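Local coordinates for Lmo0651 protein (Listeria monocytogenes serovar 1/2a, PDB 6EP3), which probably acts as a sequence-specific DNA-binding transcription factor of the GntR family, controlling expression of the Listeria Agr system and mediating virulence, at residues K6-D9 against K10-Y13; I51-L54 against T55-I59. All coordinates share one frame; numbering follows the deposited sequence.

Interaction 1 of 2, residues K6-D9 against K10-Y13; sequences KTLD and KMVY
Tyr13 meets Asp9 through its CB, which lies 3.6 Å from Asp9 O. The phenol ring projects from residues 6-9. With CG anti to the backbone N (chi1 173°), it is turned toward helix 44-56. At ring atom CE1, Leu54 approaches from one side of the ring plane and Thr53 from the other. The hydroxyl at the far edge is hydrogen-bonded to Gln57. The other flat group, the Asp9 carboxylate, also faces helix 44-56. OD1 has a long, weak ion pair with Lys49, and the Asp9 side chain touches Pro46.

Thr7 occupies the N-cap position. Its chi1 of 73° swings OG1 inward over the first turn. From there it accepts from Lys10 N at 3.2 Å, with an N-H...O angle of 160°. This gives an amide of the first turn a side-chain acceptor. Met11 N reaches Thr7 O in a weak bond. Regular helical bonds then follow: Val12 N donates to Leu8 O at 3.1 Å, and Tyr13 N donates to Asp9 O at 2.9 Å.

The Lys10 side chain crosses that of Thr7 at about a right angle. It runs back beside Lys6, both pointing the same way. Lys10 NZ ends 2.9 Å from Lys6 N. Both are donors, so this is no hydrogen bond, and the placing of the ammonium group is doubtful. On another flank, Leu8 CD1 lies 4.0 Å from Met11 SD and 4.3 Å from Val12 CG2. Leu8 and Val12 also touch Val42.

This is a threonine N-cap with the first turn of an alpha-helix. Helix 8-21 opens the winged helix-turn-helix domain of the GntR family.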
loop_
_atom_site.group_PDB
_atom_site.type_symbol
_atom_site.label_atom_id
_atom_site.label_comp_id
_atom_site.label_asym_id
_atom_site.label_seq_id
_atom_site.Cartn_x
_atom_site.Cartn_y
_atom_site.Cartn_z
ATOM N N LYS B 6 19.901 -18.598 -7.137
ATOM C CA LYS B 6 19.652 -19.272 -8.399
ATOM C C LYS B 6 19.683 -18.349 -9.604
ATOM O O LYS B 6 19.825 -18.842 -10.727
ATOM C CB LYS B 6 18.291 -19.988 -8.370
ATOM C CG LYS B 6 18.149 -21.013 -7.262
ATOM C CD LYS B 6 18.786 -22.326 -7.681
ATOM C CE LYS B 6 18.039 -23.524 -7.121
ATOM N NZ LYS B 6 18.935 -24.710 -7.001
ATOM N N THR B 7 19.559 -17.037 -9.411
ATOM C CA THR B 7 19.639 -16.074 -10.500
ATOM C C THR B 7 20.565 -14.932 -10.110
ATOM O O THR B 7 20.741 -14.630 -8.926
ATOM C CB THR B 7 18.265 -15.490 -10.857
ATOM O OG1 THR B 7 17.859 -14.576 -9.832
ATOM C CG2 THR B 7 17.222 -16.588 -10.993
ATOM N N LEU B 8 21.139 -14.279 -11.123
ATOM C CA LEU B 8 22.027 -13.155 -10.849
ATOM C C LEU B 8 21.249 -11.938 -10.372
ATOM O O LEU B 8 21.756 -11.164 -9.551
ATOM C CB LEU B 8 22.848 -12.809 -12.091
ATOM C CG LEU B 8 23.810 -11.634 -11.910
ATOM C CD1 LEU B 8 24.801 -11.940 -10.803
ATOM C CD2 LEU B 8 24.538 -11.315 -13.203
ATOM N N ASP B 9 20.016 -11.763 -10.851
ATOM C CA ASP B 9 19.217 -10.616 -10.437
ATOM C C ASP B 9 18.947 -10.651 -8.939
ATOM O O ASP B 9 19.345 -9.742 -8.199
ATOM C CB ASP B 9 17.902 -10.573 -11.220
ATOM C CG ASP B 9 18.108 -10.290 -12.696
ATOM O OD1 ASP B 9 17.569 -11.049 -13.527
ATOM O OD2 ASP B 9 18.800 -9.304 -13.026
ATOM N N LYS B 10 18.290 -11.715 -8.467
ATOM C CA LYS B 10 17.897 -11.768 -7.062
ATOM C C LYS B 10 19.106 -11.610 -6.145
ATOM O O LYS B 10 19.079 -10.793 -5.218
ATOM C CB LYS B 10 17.111 -13.058 -6.779
ATOM C CG LYS B 10 17.904 -14.278 -6.336
ATOM C CD LYS B 10 17.080 -15.144 -5.389
ATOM C CE LYS B 10 17.735 -16.495 -5.149
ATOM N NZ LYS B 10 17.378 -17.497 -6.185
ATOM N N MET B 11 20.202 -12.317 -6.439
ATOM C CA MET B 11 21.454 -12.122 -5.715
ATOM C C MET B 11 21.743 -10.640 -5.541
ATOM O O MET B 11 21.822 -10.134 -4.415
ATOM C CB MET B 11 22.610 -12.804 -6.453
ATOM C CG MET B 11 23.984 -12.361 -5.960
ATOM S SD MET B 11 25.357 -12.996 -6.945
ATOM C CE MET B 11 25.572 -14.619 -6.214
ATOM N N VAL B 12 21.866 -9.925 -6.661
ATOM C CA VAL B 12 22.209 -8.507 -6.596
ATOM C C VAL B 12 21.200 -7.783 -5.722
ATOM O O VAL B 12 21.562 -7.075 -4.771
ATOM C CB VAL B 12 22.266 -7.905 -8.010
ATOM C CG1 VAL B 12 22.208 -6.386 -7.945
ATOM C CG2 VAL B 12 23.515 -8.364 -8.724
ATOM N N TYR B 13 19.911 -8.015 -5.995
ATOM C CA TYR B 13 18.851 -7.473 -5.159
ATOM C C TYR B 13 19.168 -7.718 -3.692
ATOM O O TYR B 13 19.369 -6.773 -2.915
ATOM C CB TYR B 13 17.508 -8.098 -5.550
ATOM C CG TYR B 13 16.356 -7.727 -4.642
ATOM C CD1 TYR B 13 15.595 -6.596 -4.892
ATOM C CD2 TYR B 13 16.015 -8.517 -3.548
ATOM C CE1 TYR B 13 14.539 -6.249 -4.074
ATOM C CE2 TYR B 13 14.958 -8.178 -2.724
ATOM C CZ TYR B 13 14.225 -7.039 -2.992
ATOM O OH TYR B 13 13.171 -6.692 -2.178
#

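Interaction 2 of 2, residues I51-L54 against T55-I59; sequences IATL and TAQGI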
loop_
_atom_site.group_PDB
_atom_site.type_symbol
_atom_site.label_atom_id
_atom_site.label_comp_id
_atom_site.label_asym_id
_atom_site.label_seq_id
_atom_site.Cartn_x
_atom_site.Cartn_y
_atom_site.Cartn_z
ATOM N N ILE B 51 17.048 -1.934 -8.215
ATOM C CA ILE B 51 16.638 -0.610 -7.756
ATOM C C ILE B 51 15.172 -0.366 -8.084
ATOM O O ILE B 51 14.389 0.062 -7.225
ATOM C CB ILE B 51 17.545 0.474 -8.367
ATOM C CG1 ILE B 51 18.854 0.558 -7.584
ATOM C CG2 ILE B 51 16.856 1.829 -8.346
ATOM C CD1 ILE B 51 19.861 1.501 -8.186
ATOM N N ALA B 52 14.770 -0.681 -9.321
ATOM C CA ALA B 52 13.373 -0.507 -9.699
ATOM C C ALA B 52 12.462 -1.247 -8.731
ATOM O O ALA B 52 11.498 -0.678 -8.205
ATOM C CB ALA B 52 13.152 -0.988 -11.134
ATOM N N THR B 53 12.795 -2.507 -8.440
ATOM C CA THR B 53 11.994 -3.274 -7.496
ATOM C C THR B 53 11.942 -2.582 -6.142
ATOM O O THR B 53 10.862 -2.428 -5.556
ATOM C CB THR B 53 12.549 -4.692 -7.367
ATOM O OG1 THR B 53 12.633 -5.283 -8.670
ATOM C CG2 THR B 53 11.640 -5.543 -6.495
ATOM N N LEU B 54 13.086 -2.096 -5.655
ATOM C CA LEU B 54 13.073 -1.433 -4.358
ATOM C C LEU B 54 12.415 -0.064 -4.412
ATOM O O LEU B 54 12.028 0.462 -3.364
ATOM C CB LEU B 54 14.490 -1.314 -3.804
ATOM C CG LEU B 54 15.240 -2.633 -3.629
ATOM C CD1 LEU B 54 16.729 -2.403 -3.631
ATOM C CD2 LEU B 54 14.810 -3.266 -2.326
ATOM N N THR B 55 12.234 0.506 -5.605
ATOM C CA THR B 55 11.393 1.693 -5.699
ATOM C C THR B 55 9.920 1.314 -5.647
ATOM O O THR B 55 9.104 2.079 -5.122
ATOM C CB THR B 55 11.703 2.478 -6.978
ATOM O OG1 THR B 55 13.115 2.698 -7.074
ATOM C CG2 THR B 55 11.003 3.829 -6.955
ATOM N N ALA B 56 9.570 0.133 -6.166
ATOM C CA ALA B 56 8.194 -0.339 -6.087
ATOM C C ALA B 56 7.786 -0.675 -4.660
ATOM O O ALA B 56 6.589 -0.673 -4.352
ATOM C CB ALA B 56 8.003 -1.559 -6.987
ATOM N N GLN B 57 8.750 -0.951 -3.783
ATOM C CA GLN B 57 8.477 -1.295 -2.396
ATOM C C GLN B 57 8.606 -0.100 -1.462
ATOM O O GLN B 57 8.489 -0.261 -0.243
ATOM C CB GLN B 57 9.411 -2.420 -1.940
ATOM C CG GLN B 57 9.316 -3.690 -2.775
ATOM C CD GLN B 57 10.410 -4.694 -2.455
ATOM O OE1 GLN B 57 11.556 -4.322 -2.205
ATOM N NE2 GLN B 57 10.056 -5.974 -2.450
ATOM N N GLY B 58 8.835 1.093 -2.005
ATOM C CA GLY B 58 8.973 2.275 -1.179
ATOM C C GLY B 58 10.266 2.361 -0.406
ATOM O O GLY B 58 10.424 3.275 0.410
ATOM N N ILE B 59 11.203 1.445 -0.648
ATOM C CA ILE B 59 12.473 1.473 0.065
ATOM C C ILE B 59 13.410 2.509 -0.539
ATOM O O ILE B 59 14.183 3.153 0.185
ATOM C CB ILE B 59 13.096 0.065 0.065
ATOM C CG1 ILE B 59 12.121 -0.942 0.679
ATOM C CG2 ILE B 59 14.438 0.057 0.785
ATOM C CD1 ILE B 59 12.616 -2.375 0.660
#
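Leu54 and Gln57 cross obliquely at the end of helix 44-56, with Leu54 CD2 3.4 Å from Gln57 OE1. The same methyl also meets Ile59 CD1 at 3.8 Å. Leu54 CD2 thus touches both the amide oxygen and an apolar residue beyond the helix end. The Gln57 chain runs out straight past CG, and CG passes 3.4 Å from Thr53 O. OE1 has its polar partner in Tyr13, on helix 8-21.

Thr55 turns back along the helix. Its chi1 of -51° swings the hydroxyl back over the preceding turn, where OG1 donates to Ile51 O at 2.9 Å. The hydroxyl stands above the carbonyl plane, 47° out of it. Thr55 N reaches the same oxygen at 2.7 Å, from nearly straight beyond the C=O bond. Ala52 and Ala56 pack with Thr55 of the second subunit.

The helix ends in a Schellman motif. Gly58 has a positive phi of 73°. Ile59 N folds back to Leu54 O in a weak bond of 3.0 Å, while Gly58 N bonds to Thr55 O at 3.3 Å. The Ile59 side chain goes on to touch Phe158 and Phe163 of helix 147-163.

Ile51 O takes two donors from Thr55, its amide and its hydroxyl. The hydroxyl proton is thus used within its own helix, beside the subunit interface. Backbone bonds that turn back at Gly58 use carbonyls of the last turn, and Leu54 with Ile59 adds an apolar contact across that turn.

In the fold
From the N terminus, interaction 1 comes first, where the chain enters helix 8-21. The chain then runs through helix 33-40 to helix 44-56, and interaction 2 lies where that helix ends. Each is local, one at the start of a helix and one at the end, so neither closes a long loop. They follow in series and neither nest nor cross. They meet in space through Tyr13, which ties the first helix to the last turn of 44-56. After residue 59 the chain enters strand 60-63 of the two-stranded wing. Interaction 2 also faces helix 147-163 and the second subunit, so it lies where the DNA-binding domain meets the helical C-terminal part and the second subunit.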